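Local structure of penicillin-binding protein PbpB (Mycobacterium tuberculosis, 6KGH) at residues Arg410-Thr415 with Thr423-Pro428; Gly404-Pro409 with Asp429-Val434. The protein builds cross-linked peptidoglycan of the bacterial cell wall from lipid intermediates and is bound by penicillin. All blocks are in the same frame, centred on the assembly; numbering follows the deposited sequence.

Interaction 1: residues Arg410-Thr415 with Thr423-Pro428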
ATOM      1  N   ARG A 410      -0.335  -3.631 -11.045  1.00 28.72           N
ATOM      2  CA  ARG A 410       0.563  -4.435 -11.872  1.00 28.63           C
ATOM      3  C   ARG A 410       1.949  -3.814 -11.831  1.00 30.40           C
ATOM      4  O   ARG A 410       2.076  -2.585 -11.828  1.00 31.16           O
ATOM      5  CB  ARG A 410       0.076  -4.495 -13.354  1.00 30.30           C
ATOM      6  CG  ARG A 410      -1.234  -5.237 -13.562  1.00 27.99           C
ATOM      7  CD  ARG A 410      -1.037  -6.696 -13.251  1.00 28.49           C
ATOM      8  NE  ARG A 410      -2.217  -7.532 -13.469  1.00 30.01           N
ATOM      9  CZ  ARG A 410      -3.133  -7.845 -12.554  1.00 32.91           C
ATOM     10  NH1 ARG A 410      -3.052  -7.390 -11.301  1.00 30.61           N
ATOM     11  NH2 ARG A 410      -4.137  -8.650 -12.889  1.00 33.52           N
ATOM     12  N   ILE A 411       2.993  -4.656 -11.829  1.00 30.57           N
ATOM     13  CA  ILE A 411       4.372  -4.166 -11.827  1.00 28.67           C
ATOM     14  C   ILE A 411       5.118  -4.488 -13.117  1.00 31.38           C
ATOM     15  O   ILE A 411       6.170  -3.876 -13.378  1.00 30.42           O
ATOM     16  CB  ILE A 411       5.167  -4.682 -10.602  1.00 29.99           C
ATOM     17  CG1 ILE A 411       6.408  -3.809 -10.354  1.00 28.93           C
ATOM     18  CG2 ILE A 411       5.593  -6.153 -10.770  1.00 28.26           C
ATOM     19  CD1 ILE A 411       6.879  -3.832  -8.903  1.00 28.66           C
ATOM     20  N   ILE A 412       4.599  -5.379 -13.950  1.00 30.81           N
ATOM     21  CA  ILE A 412       5.211  -5.689 -15.234  1.00 32.23           C
ATOM     22  C   ILE A 412       4.509  -4.858 -16.302  1.00 36.57           C
ATOM     23  O   ILE A 412       3.330  -5.074 -16.590  1.00 33.83           O
ATOM     24  CB  ILE A 412       5.137  -7.185 -15.537  1.00 34.73           C
ATOM     25  CG1 ILE A 412       5.917  -7.951 -14.454  1.00 33.55           C
ATOM     26  CG2 ILE A 412       5.775  -7.441 -16.873  1.00 35.92           C
ATOM     27  CD1 ILE A 412       5.667  -9.431 -14.440  1.00 43.33           C
ATOM     28  N   LYS A 413       5.227  -3.900 -16.894  1.00 32.21           N
ATOM     29  CA  LYS A 413       4.608  -3.047 -17.907  1.00 36.66           C
ATOM     30  C   LYS A 413       4.637  -3.680 -19.297  1.00 37.57           C
ATOM     31  O   LYS A 413       3.650  -3.599 -20.040  1.00 42.82           O
ATOM     32  CB  LYS A 413       5.294  -1.681 -17.953  1.00 36.71           C
ATOM     33  CG  LYS A 413       4.503  -0.654 -18.763  1.00 40.24           C
ATOM     34  CD  LYS A 413       5.056   0.747 -18.604  1.00 40.86           C
ATOM     35  CE  LYS A 413       4.185   1.769 -19.363  1.00 50.07           C
ATOM     36  NZ  LYS A 413       2.741   1.732 -18.964  1.00 48.29           N
ATOM     37  N   ALA A 414       5.749  -4.296 -19.676  1.00 33.37           N
ATOM     38  CA  ALA A 414       5.903  -4.797 -21.038  1.00 38.15           C
ATOM     39  C   ALA A 414       7.100  -5.741 -21.077  1.00 40.26           C
ATOM     40  O   ALA A 414       7.884  -5.821 -20.125  1.00 38.45           O
ATOM     41  CB  ALA A 414       6.070  -3.636 -22.028  1.00 38.53           C
ATOM     42  N   THR A 415       7.213  -6.484 -22.179  1.00 37.32           N
ATOM     43  CA  THR A 415       8.393  -7.289 -22.470  1.00 44.55           C
ATOM     44  C   THR A 415       8.867  -6.980 -23.884  1.00 43.93           C
ATOM     45  O   THR A 415       8.058  -6.758 -24.791  1.00 46.27           O
ATOM     46  CB  THR A 415       8.135  -8.803 -22.336  1.00 42.70           C
ATOM     47  OG1 THR A 415       7.144  -9.204 -23.277  1.00 49.98           O
ATOM     48  CG2 THR A 415       7.649  -9.158 -20.940  1.00 41.71           C
ATOM     49  N   THR A 423       5.884  -5.739 -26.554  1.00 41.05           N
ATOM     50  CA  THR A 423       4.507  -6.150 -26.301  1.00 39.72           C
ATOM     51  C   THR A 423       4.094  -5.649 -24.922  1.00 46.03           C
ATOM     52  O   THR A 423       4.720  -6.011 -23.917  1.00 41.54           O
ATOM     53  CB  THR A 423       4.374  -7.670 -26.365  1.00 41.85           C
ATOM     54  OG1 THR A 423       4.794  -8.138 -27.651  1.00 54.96           O
ATOM     55  CG2 THR A 423       2.932  -8.091 -26.112  1.00 45.65           C
ATOM     56  N   GLU A 424       3.055  -4.815 -24.867  1.00 47.08           N
ATOM     57  CA  GLU A 424       2.562  -4.354 -23.575  1.00 44.15           C
ATOM     58  C   GLU A 424       1.903  -5.501 -22.823  1.00 46.47           C
ATOM     59  O   GLU A 424       1.273  -6.377 -23.424  1.00 43.00           O
ATOM     60  CB  GLU A 424       1.561  -3.207 -23.732  1.00 42.87           C
ATOM     61  CG  GLU A 424       2.139  -1.968 -24.363  1.00 49.16           C
ATOM     62  CD  GLU A 424       3.412  -1.498 -23.676  1.00 48.26           C
ATOM     63  OE1 GLU A 424       3.339  -0.933 -22.565  1.00 47.07           O
ATOM     64  OE2 GLU A 424       4.497  -1.692 -24.262  1.00 51.85           O
ATOM     65  N   GLU A 425       2.067  -5.505 -21.502  1.00 40.92           N
ATOM     66  CA  GLU A 425       1.293  -6.414 -20.679  1.00 40.98           C
ATOM     67  C   GLU A 425      -0.193  -6.085 -20.811  1.00 41.79           C
ATOM     68  O   GLU A 425      -0.560  -4.909 -20.880  1.00 44.95           O
ATOM     69  CB  GLU A 425       1.721  -6.304 -19.211  1.00 44.05           C
ATOM     70  CG  GLU A 425       2.967  -7.098 -18.885  1.00 44.50           C
ATOM     71  CD  GLU A 425       2.753  -8.571 -19.071  1.00 52.08           C
ATOM     72  OE1 GLU A 425       1.964  -9.149 -18.291  1.00 55.80           O
ATOM     73  OE2 GLU A 425       3.344  -9.137 -20.022  1.00 55.11           O
ATOM     74  N   PRO A 426      -1.072  -7.088 -20.820  1.00 45.97           N
ATOM     75  CA  PRO A 426      -2.510  -6.801 -20.870  1.00 46.41           C
ATOM     76  C   PRO A 426      -2.994  -6.154 -19.578  1.00 49.51           C
ATOM     77  O   PRO A 426      -2.623  -6.567 -18.476  1.00 50.38           O
ATOM     78  CB  PRO A 426      -3.140  -8.183 -21.072  1.00 43.26           C
ATOM     79  CG  PRO A 426      -2.160  -9.123 -20.461  1.00 53.36           C
ATOM     80  CD  PRO A 426      -0.800  -8.534 -20.740  1.00 50.88           C
ATOM     81  N   ARG A 427      -3.825  -5.123 -19.726  1.00 49.58           N
ATOM     82  CA  ARG A 427      -4.369  -4.408 -18.578  1.00 44.17           C
ATOM     83  C   ARG A 427      -5.400  -5.281 -17.860  1.00 47.51           C
ATOM     84  O   ARG A 427      -6.170  -5.987 -18.511  1.00 45.23           O
ATOM     85  CB  ARG A 427      -5.006  -3.096 -19.039  1.00 48.56           C
ATOM     86  CG  ARG A 427      -3.979  -2.082 -19.589  1.00 58.33           C
ATOM     87  CD  ARG A 427      -3.580  -1.065 -18.474  1.00 55.42           C
ATOM     88  NE  ARG A 427      -2.770  -1.709 -17.446  1.00 59.31           N
ATOM     89  CZ  ARG A 427      -2.870  -1.476 -16.132  1.00 53.33           C
ATOM     90  NH1 ARG A 427      -3.758  -0.607 -15.644  1.00 40.02           N
ATOM     91  NH2 ARG A 427      -2.088  -2.151 -15.301  1.00 35.10           N
ATOM     92  N   PRO A 428      -5.435  -5.272 -16.526  1.00 43.40           N
ATOM     93  CA  PRO A 428      -6.428  -6.087 -15.811  1.00 38.14           C
ATOM     94  C   PRO A 428      -7.837  -5.524 -15.966  1.00 37.26           C
ATOM     95  O   PRO A 428      -8.035  -4.351 -16.275  1.00 39.04           O
ATOM     96  CB  PRO A 428      -5.963  -6.005 -14.354  1.00 38.87           C
ATOM     97  CG  PRO A 428      -5.333  -4.627 -14.275  1.00 35.10           C
ATOM     98  CD  PRO A 428      -4.634  -4.441 -15.604  1.00 40.50           C
TER
HETATM   99  O   HOH W   1       0.781  -2.747 -19.347  1.00 51.14           O
HETATM  100  O   HOH W   2       4.578  -8.521 -22.447  1.00 49.44           O

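Interaction 2: residues Gly404-Pro409 with Asp429-Val434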
ATOM      1  N   GLY A 404     -13.900   5.567  -8.002  1.00 32.27           N
ATOM      2  CA  GLY A 404     -14.656   4.396  -7.611  1.00 31.62           C
ATOM      3  C   GLY A 404     -14.327   3.125  -8.364  1.00 29.20           C
ATOM      4  O   GLY A 404     -14.950   2.093  -8.099  1.00 33.23           O
ATOM      5  N   VAL A 405     -13.383   3.158  -9.294  1.00 27.61           N
ATOM      6  CA  VAL A 405     -13.078   2.003 -10.129  1.00 28.42           C
ATOM      7  C   VAL A 405     -11.715   1.467  -9.705  1.00 28.19           C
ATOM      8  O   VAL A 405     -10.681   2.112  -9.920  1.00 29.53           O
ATOM      9  CB  VAL A 405     -13.106   2.353 -11.623  1.00 31.66           C
ATOM     10  CG1 VAL A 405     -12.648   1.155 -12.457  1.00 30.70           C
ATOM     11  CG2 VAL A 405     -14.515   2.773 -12.026  1.00 29.49           C
ATOM     12  N   ARG A 406     -11.710   0.286  -9.100  1.00 28.20           N
ATOM     13  CA  ARG A 406     -10.459  -0.322  -8.663  1.00 29.73           C
ATOM     14  C   ARG A 406      -9.791  -1.023  -9.837  1.00 33.89           C
ATOM     15  O   ARG A 406     -10.424  -1.827 -10.527  1.00 32.45           O
ATOM     16  CB  ARG A 406     -10.718  -1.302  -7.523  1.00 29.34           C
ATOM     17  CG  ARG A 406      -9.444  -1.917  -6.927  1.00 29.26           C
ATOM     18  CD  ARG A 406      -9.761  -2.646  -5.642  1.00 31.50           C
ATOM     19  NE  ARG A 406     -10.630  -3.814  -5.809  1.00 26.87           N
ATOM     20  CZ  ARG A 406     -10.205  -4.999  -6.253  1.00 32.76           C
ATOM     21  NH1 ARG A 406      -8.933  -5.171  -6.581  1.00 28.31           N
ATOM     22  NH2 ARG A 406     -11.044  -6.020  -6.349  1.00 29.56           N
ATOM     23  N   VAL A 407      -8.525  -0.696 -10.080  1.00 30.10           N
ATOM     24  CA  VAL A 407      -7.699  -1.353 -11.086  1.00 29.92           C
ATOM     25  C   VAL A 407      -6.610  -2.131 -10.344  1.00 32.10           C
ATOM     26  O   VAL A 407      -5.697  -1.517  -9.763  1.00 28.86           O
ATOM     27  CB  VAL A 407      -7.093  -0.350 -12.078  1.00 30.95           C
ATOM     28  CG1 VAL A 407      -6.386  -1.083 -13.231  1.00 33.79           C
ATOM     29  CG2 VAL A 407      -8.173   0.617 -12.635  1.00 32.58           C
ATOM     30  N   PRO A 408      -6.659  -3.463 -10.335  1.00 28.86           N
ATOM     31  CA  PRO A 408      -5.647  -4.249  -9.620  1.00 29.22           C
ATOM     32  C   PRO A 408      -4.250  -3.818 -10.026  1.00 29.26           C
ATOM     33  O   PRO A 408      -3.978  -3.576 -11.212  1.00 33.27           O
ATOM     34  CB  PRO A 408      -5.944  -5.689 -10.064  1.00 30.60           C
ATOM     35  CG  PRO A 408      -7.413  -5.668 -10.400  1.00 31.92           C
ATOM     36  CD  PRO A 408      -7.626  -4.324 -11.040  1.00 28.04           C
ATOM     37  N   PRO A 409      -3.357  -3.639  -9.064  1.00 32.05           N
ATOM     38  CA  PRO A 409      -2.024  -3.120  -9.390  1.00 29.81           C
ATOM     39  C   PRO A 409      -1.225  -4.141 -10.178  1.00 30.63           C
ATOM     40  O   PRO A 409      -1.429  -5.347 -10.038  1.00 27.74           O
ATOM     41  CB  PRO A 409      -1.403  -2.853  -8.015  1.00 33.10           C
ATOM     42  CG  PRO A 409      -2.178  -3.728  -7.082  1.00 35.09           C
ATOM     43  CD  PRO A 409      -3.555  -3.825  -7.621  1.00 30.26           C
ATOM     44  N   ASP A 429      -8.827  -6.377 -15.709  1.00 42.40           N
ATOM     45  CA  ASP A 429     -10.222  -5.941 -15.699  1.00 41.76           C
ATOM     46  C   ASP A 429     -10.507  -5.008 -14.518  1.00 43.83           C
ATOM     47  O   ASP A 429     -10.075  -5.268 -13.390  1.00 42.15           O
ATOM     48  CB  ASP A 429     -11.155  -7.156 -15.618  1.00 43.82           C
ATOM     49  CG  ASP A 429     -11.381  -7.829 -16.972  1.00 54.23           C
ATOM     50  OD1 ASP A 429     -11.455  -7.124 -18.000  1.00 47.83           O
ATOM     51  OD2 ASP A 429     -11.487  -9.073 -16.998  1.00 57.05           O
ATOM     52  N   ASP A 430     -11.259  -3.937 -14.809  1.00 41.24           N
ATOM     53  CA  ASP A 430     -11.815  -2.979 -13.851  1.00 45.75           C
ATOM     54  C   ASP A 430     -12.750  -3.649 -12.849  1.00 44.46           C
ATOM     55  O   ASP A 430     -13.438  -4.620 -13.166  1.00 42.70           O
ATOM     56  CB  ASP A 430     -12.636  -1.900 -14.600  1.00 38.78           C
ATOM     57  CG  ASP A 430     -11.770  -0.864 -15.283  1.00 41.37           C
ATOM     58  OD1 ASP A 430     -10.531  -0.979 -15.221  1.00 54.94           O
ATOM     59  OD2 ASP A 430     -12.322   0.079 -15.885  1.00 52.56           O
ATOM     60  N   ILE A 431     -12.828  -3.071 -11.646  1.00 38.71           N
ATOM     61  CA  ILE A 431     -13.850  -3.428 -10.659  1.00 36.76           C
ATOM     62  C   ILE A 431     -14.497  -2.137 -10.173  1.00 38.52           C
ATOM     63  O   ILE A 431     -13.844  -1.320  -9.503  1.00 33.13           O
ATOM     64  CB  ILE A 431     -13.296  -4.227  -9.469  1.00 39.93           C
ATOM     65  CG1 ILE A 431     -12.653  -5.539  -9.926  1.00 41.20           C
ATOM     66  CG2 ILE A 431     -14.417  -4.533  -8.493  1.00 34.88           C
ATOM     67  CD1 ILE A 431     -11.153  -5.533  -9.860  1.00 38.52           C
ATOM     68  N   ARG A 432     -15.775  -1.955 -10.501  1.00 30.09           N
ATOM     69  CA  ARG A 432     -16.564  -0.852  -9.982  1.00 32.93           C
ATOM     70  C   ARG A 432     -16.888  -1.148  -8.525  1.00 34.98           C
ATOM     71  O   ARG A 432     -17.642  -2.080  -8.228  1.00 35.20           O
ATOM     72  CB  ARG A 432     -17.833  -0.676 -10.817  1.00 32.99           C
ATOM     73  CG  ARG A 432     -18.962   0.188 -10.191  1.00 37.00           C
ATOM     74  CD  ARG A 432     -18.680   1.685 -10.175  1.00 38.47           C
ATOM     75  NE  ARG A 432     -18.371   2.260 -11.486  1.00 37.60           N
ATOM     76  CZ  ARG A 432     -17.819   3.459 -11.657  1.00 33.42           C
ATOM     77  NH1 ARG A 432     -17.506   4.210 -10.599  1.00 30.63           N
ATOM     78  NH2 ARG A 432     -17.551   3.906 -12.878  1.00 33.40           N
ATOM     79  N   VAL A 433     -16.298  -0.375  -7.615  1.00 31.43           N
ATOM     80  CA  VAL A 433     -16.551  -0.541  -6.182  1.00 31.02           C
ATOM     81  C   VAL A 433     -17.635   0.416  -5.686  1.00 31.81           C
ATOM     82  O   VAL A 433     -18.555   0.016  -4.969  1.00 30.59           O
ATOM     83  CB  VAL A 433     -15.236  -0.351  -5.400  1.00 31.14           C
ATOM     84  CG1 VAL A 433     -15.485  -0.462  -3.897  1.00 28.91           C
ATOM     85  CG2 VAL A 433     -14.176  -1.372  -5.867  1.00 29.34           C
ATOM     86  N   VAL A 434     -17.525   1.699  -6.012  1.00 30.92           N
ATOM     87  CA  VAL A 434     -18.548   2.689  -5.691  1.00 30.26           C
ATOM     88  C   VAL A 434     -18.703   3.593  -6.903  1.00 30.77           C
ATOM     89  O   VAL A 434     -17.889   3.564  -7.826  1.00 30.73           O
ATOM     90  CB  VAL A 434     -18.210   3.541  -4.447  1.00 27.62           C
ATOM     91  CG1 VAL A 434     -18.197   2.692  -3.178  1.00 31.35           C
ATOM     92  CG2 VAL A 434     -16.895   4.307  -4.670  1.00 23.68           C
TER

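Interaction 1: residues Arg410-Thr415 with Thr423-Pro428
Residues Thr415 and Thr423, with Ala414 and Glu424, pair the two strands of an antiparallel beta hairpin at the protein surface, where 422-424 is the outermost strand of a mixed sheet and 412-416 runs between it and strand 192-195. Thr415 and Thr423 form a hydrogen-bonded pair: Thr423 N reaches Thr415 O at 3.0 Å, and Thr415 N returns a bond to Thr423 O. Beta-branched threonines suit such extended positions. Ala414 and Glu424 make the next, non-hydrogen-bonded pair, with alpha carbons 4.2 Å apart; the small methyl of Ala414 leaves room for the bent Glu424 chain, whose OE2 comes within 3.4 Å of Ala414 CB and is salt-bridged to Arg422. A classic beta bulge sets Lys413 and Ala414 together opposite Val194 of the neighbouring strand, and Lys413 O accepts from Glu425 N at 2.9 Å. A water bridges the same carbonyl to Glu425 O. The long Lys413 chain runs alongside Glu424, but its ammonium is salt-bridged to Glu232.

Beyond the paired strands the contact passes to side chains. The Glu425 chain bends at chi2 (-64°), laying CG 3.5 Å from Ile412 CG2, so aliphatic carbons pack while OE2 is left to bond a water. Farther on, Pro428 puts CB over one face of the Arg410 guanidinium, 3.5 Å from Arg410 NH2; the flat cation takes this ring methylene near its rim while Arg410 NH1 bonds to Thr354 O. A second water gathers Thr415 OG1, Thr423 O and Glu425 OE2, donating to the last across 2.8 Å.

Interaction 2: residues Gly404-Pro409 with Asp429-Val434
Arg406 and Ile431 form the hydrogen-bonded pair of a short two-stranded antiparallel sheet, exchanging both backbone bonds: Arg406 N gives to Ile431 O at 2.7 Å, and Ile431 N to Arg406 O at 2.9 Å. Next to them Val405 and Arg432 are a non-hydrogen-bonded pair. Beyond it, Gly404 O accepts from Val433 N at 2.9 Å and, weakly, from Val434 N. Gly404 has a positive phi (91°), a backbone shape glycine adopts easily, and its CA comes 3.3 Å from Val434 O in a CA-H...O contact.

Of the remaining backbone groups of 404-409, Val405 O accepts from Asn402 ND2, and Val407 N donates to Gln398 OE1. Arg432 doubles back through bends at chi2 and chi3 (73° and 55°), and its NH1 meets Val434 O at 2.9 Å, within the guanidinium plane and on a carbonyl lone pair. Val405 CG2 lies over one face of that guanidinium, 3.4 Å from Arg432 CZ, while its other branch, CG1, rests against the Asp430 carboxylate. A branched valine can thus touch two polar groups through methyls alone.

On the face carrying Arg406 and Ile431, the two side chains run side by side. Ile431 CD1 sits over the Arg406 guanidinium, 3.5 Å from NH2, and also meets Pro408 CG at 3.8 Å. Arg406 NE donates to Lys347 O. Chemically, the contact joins its two segments by backbone bonds, while both arginines give N-H groups to backbone carbonyls and an aliphatic group covers one face of each guanidinium.

In the fold
Centred about 17 Å apart, the two contacts lie along one pair of antiparallel chain segments within the transpeptidase domain. The chain passes through 404-409 and straight into 410-415, turns at the hairpin, then returns through 423-428 into 429-434, so interaction 2 encloses interaction 1 in sequence. Interaction 2 forms a separate two-stranded sheet beside helices 390-401, 272-281 and 338-347, whereas interaction 1 contributes the last two strands of the mixed sheet that also contains N-terminal strands. They meet where Pro428 CG packs against Pro408 O at 3.5 Å, and Val407 touches Arg427. This two-segment arm therefore links the helical part of the transpeptidase region to that mixed sheet, away from the probable active-site serine.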